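Local coordinates for protein thiamine-monophosphate kinase (Stenotrophomonas maltophilia, PDB 6XEP) that probably phosphorylates thiamine monophosphate with ATP to make thiamine diphosphate, the active form of vitamin B1, at residues 161-166 / 301-306. Residues are numbered along the deposited sequence; the frame is centred on the assembly and turned at random.
Sequences DIWVSG and LTRIGR
Ile162 O is gripped by two successive amides of the facing antiparallel strand: Ile304 N at 2.8 Å, nearly straight, and Gly305 N at 3.5 Å, a weak and more bent bond. This two-to-one pairing is a classic beta bulge, and it shifts the register by one residue between Ile162 and Trp163. Ile162 N in turn donates to Gly305 O at 2.9 Å, standing well above the carbonyl plane. The regular end is closed by a reciprocal pair, Val164 and Thr302, each N to the other's O at 3.0 Å. On one face of the sheet, Arg303 CB sits over the six-membered ring of Trp163, 3.8 Å from its centroid and almost on the normal, a CH-pi contact. The Arg303 chain runs extended through chi1 (-173°) and chi2 (168°) before bending at chi3, which carries it on to Asp161, where Arg303 CD touches Asp161 CG at 3.4 Å. The charged ends do not touch, Asp161 OD1 and Arg303 NH1 being 4.4 Å apart; a water links them, donating to Asp161 OD1 and Gly305 O and accepting from Arg303 NH1, while Asp161 OD2 is salt-bridged to Arg287. On the other face, where Pro251 touches Val164, Thr302 and Ile304, Ile304 crosses Ile162 and Val164 at about right angles, its CG2 3.8 Å from Val164 CG1. The pair forms the middle of the mixed sheet of the PurM-like C-terminal domain. Helix 287-297 packs on Trp163 and Leu301; strand 277-282 bonds to the far edge of 161-165, and 242-245 flanks 301-308.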
ATOM      1  N   ASP A 161      14.679 -31.297 -10.509  1.00 16.28           N
ATOM      2  CA  ASP A 161      15.533 -30.949  -9.379  1.00 17.30           C
ATOM      3  C   ASP A 161      14.917 -29.778  -8.614  1.00 18.58           C
ATOM      4  O   ASP A 161      14.250 -28.921  -9.191  1.00 17.93           O
ATOM      5  CB  ASP A 161      16.933 -30.539  -9.839  1.00 14.14           C
ATOM      6  CG  ASP A 161      17.686 -31.653 -10.537  1.00 17.70           C
ATOM      7  OD1 ASP A 161      17.554 -32.814 -10.105  1.00 17.50           O
ATOM      8  OD2 ASP A 161      18.440 -31.358 -11.506  1.00 19.99           O
ATOM      9  N   ILE A 162      15.184 -29.723  -7.313  1.00 12.94           N
ATOM     10  CA  ILE A 162      14.859 -28.572  -6.479  1.00 11.74           C
ATOM     11  C   ILE A 162      16.153 -27.812  -6.219  1.00 12.16           C
ATOM     12  O   ILE A 162      17.183 -28.427  -5.896  1.00 15.43           O
ATOM     13  CB  ILE A 162      14.207 -29.011  -5.156  1.00 13.28           C
ATOM     14  CG1 ILE A 162      12.951 -29.856  -5.424  1.00 15.81           C
ATOM     15  CG2 ILE A 162      13.810 -27.796  -4.303  1.00 12.66           C
ATOM     16  CD1 ILE A 162      12.306 -30.361  -4.132  1.00 11.51           C
ATOM     17  N   TRP A 163      16.097 -26.482  -6.339  1.00 11.42           N
ATOM     18  CA  TRP A 163      17.246 -25.595  -6.170  1.00 14.50           C
ATOM     19  C   TRP A 163      16.902 -24.488  -5.193  1.00 15.86           C
ATOM     20  O   TRP A 163      15.741 -24.113  -5.052  1.00 14.30           O
ATOM     21  CB  TRP A 163      17.665 -24.919  -7.486  1.00 14.04           C
ATOM     22  CG  TRP A 163      18.156 -25.858  -8.560  1.00 16.17           C
ATOM     23  CD1 TRP A 163      17.392 -26.608  -9.413  1.00 17.98           C
ATOM     24  CD2 TRP A 163      19.520 -26.132  -8.896  1.00 16.06           C
ATOM     25  NE1 TRP A 163      18.197 -27.333 -10.250  1.00 14.57           N
ATOM     26  CE2 TRP A 163      19.509 -27.051  -9.964  1.00 18.05           C
ATOM     27  CE3 TRP A 163      20.750 -25.681  -8.399  1.00 14.64           C
ATOM     28  CZ2 TRP A 163      20.686 -27.542 -10.548  1.00 18.89           C
ATOM     29  CZ3 TRP A 163      21.917 -26.161  -8.976  1.00 17.49           C
ATOM     30  CH2 TRP A 163      21.877 -27.094 -10.041  1.00 15.41           C
ATOM     31  N   VAL A 164      17.925 -23.916  -4.556  1.00 13.50           N
ATOM     32  CA  VAL A 164      17.713 -22.734  -3.730  1.00 10.82           C
ATOM     33  C   VAL A 164      18.914 -21.799  -3.865  1.00 12.96           C
ATOM     34  O   VAL A 164      20.055 -22.239  -4.025  1.00 13.94           O
ATOM     35  CB  VAL A 164      17.443 -23.105  -2.247  1.00 13.38           C
ATOM     36  CG1 VAL A 164      18.679 -23.700  -1.582  1.00 17.38           C
ATOM     37  CG2 VAL A 164      16.911 -21.888  -1.476  1.00 16.20           C
ATOM     38  N   SER A 165      18.644 -20.500  -3.821  1.00 13.13           N
ATOM     39  CA  SER A 165      19.696 -19.499  -3.964  1.00 14.19           C
ATOM     40  C   SER A 165      20.318 -19.176  -2.610  1.00 14.24           C
ATOM     41  O   SER A 165      19.726 -19.412  -1.559  1.00 14.39           O
ATOM     42  CB  SER A 165      19.137 -18.217  -4.592  1.00 13.35           C
ATOM     43  OG  SER A 165      18.127 -17.615  -3.755  1.00 14.10           O
ATOM     44  N   GLY A 166      21.542 -18.635  -2.653  1.00 16.47           N
ATOM     45  CA  GLY A 166      22.170 -18.094  -1.455  1.00 16.87           C
ATOM     46  C   GLY A 166      22.400 -19.134  -0.373  1.00 14.17           C
ATOM     47  O   GLY A 166      22.911 -20.240  -0.612  1.00 17.44           O
ATOM     48  N   LEU A 301      23.800 -21.184  -6.354  1.00 18.59           N
ATOM     49  CA  LEU A 301      22.577 -21.952  -6.571  1.00 13.95           C
ATOM     50  C   LEU A 301      22.892 -23.400  -6.236  1.00 16.00           C
ATOM     51  O   LEU A 301      23.807 -23.986  -6.828  1.00 16.26           O
ATOM     52  CB  LEU A 301      22.080 -21.843  -8.013  1.00 14.62           C
ATOM     53  CG  LEU A 301      21.883 -20.396  -8.486  1.00 17.59           C
ATOM     54  CD1 LEU A 301      21.673 -20.357  -9.999  1.00 15.86           C
ATOM     55  CD2 LEU A 301      20.711 -19.755  -7.736  1.00 17.51           C
ATOM     56  N   THR A 302      22.138 -23.969  -5.302  1.00 15.63           N
ATOM     57  CA  THR A 302      22.456 -25.267  -4.728  1.00 15.19           C
ATOM     58  C   THR A 302      21.316 -26.237  -4.994  1.00 17.40           C
ATOM     59  O   THR A 302      20.165 -25.946  -4.667  1.00 16.56           O
ATOM     60  CB  THR A 302      22.725 -25.136  -3.230  1.00 18.26           C
ATOM     61  OG1 THR A 302      23.805 -24.213  -3.051  1.00 18.78           O
ATOM     62  CG2 THR A 302      23.109 -26.501  -2.610  1.00 15.91           C
ATOM     63  N   ARG A 303      21.642 -27.387  -5.589  1.00 18.80           N
ATOM     64  CA  ARG A 303      20.649 -28.432  -5.817  1.00 16.72           C
ATOM     65  C   ARG A 303      20.415 -29.178  -4.505  1.00 15.47           C
ATOM     66  O   ARG A 303      21.342 -29.779  -3.951  1.00 19.54           O
ATOM     67  CB  ARG A 303      21.119 -29.370  -6.926  1.00 14.89           C
ATOM     68  CG  ARG A 303      20.098 -30.415  -7.385  1.00 18.11           C
ATOM     69  CD  ARG A 303      20.526 -31.117  -8.679  1.00 19.66           C
ATOM     70  NE  ARG A 303      21.865 -31.683  -8.573  1.00 18.86           N
ATOM     71  CZ  ARG A 303      22.121 -32.885  -8.063  1.00 21.44           C
ATOM     72  NH1 ARG A 303      21.124 -33.646  -7.616  1.00 23.17           N
ATOM     73  NH2 ARG A 303      23.376 -33.325  -7.996  1.00 26.29           N
ATOM     74  N   ILE A 304      19.183 -29.136  -4.004  1.00 13.58           N
ATOM     75  CA  ILE A 304      18.887 -29.623  -2.665  1.00 15.18           C
ATOM     76  C   ILE A 304      17.892 -30.777  -2.641  1.00 17.53           C
ATOM     77  O   ILE A 304      17.639 -31.329  -1.566  1.00 14.99           O
ATOM     78  CB  ILE A 304      18.387 -28.481  -1.756  1.00 16.95           C
ATOM     79  CG1 ILE A 304      17.116 -27.830  -2.328  1.00 16.70           C
ATOM     80  CG2 ILE A 304      19.489 -27.447  -1.559  1.00 14.59           C
ATOM     81  CD1 ILE A 304      16.386 -26.944  -1.326  1.00 19.57           C
ATOM     82  N   GLY A 305      17.318 -31.170  -3.771  1.00 16.95           N
ATOM     83  CA  GLY A 305      16.269 -32.174  -3.710  1.00 20.34           C
ATOM     84  C   GLY A 305      15.659 -32.448  -5.060  1.00 18.43           C
ATOM     85  O   GLY A 305      16.228 -32.105  -6.099  1.00 17.55           O
ATOM     86  N   ARG A 306      14.475 -33.064  -5.027  1.00 17.01           N
ATOM     87  CA  ARG A 306      13.831 -33.540  -6.240  1.00 15.35           C
ATOM     88  C   ARG A 306      12.319 -33.536  -6.055  1.00 14.09           C
ATOM     89  O   ARG A 306      11.810 -33.620  -4.930  1.00 16.25           O
ATOM     90  CB  ARG A 306      14.289 -34.957  -6.608  1.00 14.67           C
ATOM     91  CG  ARG A 306      13.825 -35.982  -5.604  1.00 22.06           C
ATOM     92  CD  ARG A 306      14.583 -37.296  -5.689  1.00 23.55           C
ATOM     93  NE  ARG A 306      14.274 -38.131  -4.525  1.00 30.73           N
ATOM     94  CZ  ARG A 306      13.229 -38.951  -4.441  1.00 32.45           C
ATOM     95  NH1 ARG A 306      12.389 -39.069  -5.460  1.00 24.86           N
ATOM     96  NH2 ARG A 306      13.027 -39.666  -3.342  1.00 28.56           N
TER
HETATM   97  O   HOH W   1      18.251 -33.427  -7.575  1.00 21.00           O
HETATM   98  O   HOH W   2      22.608 -21.883  -2.813  1.00 15.60           O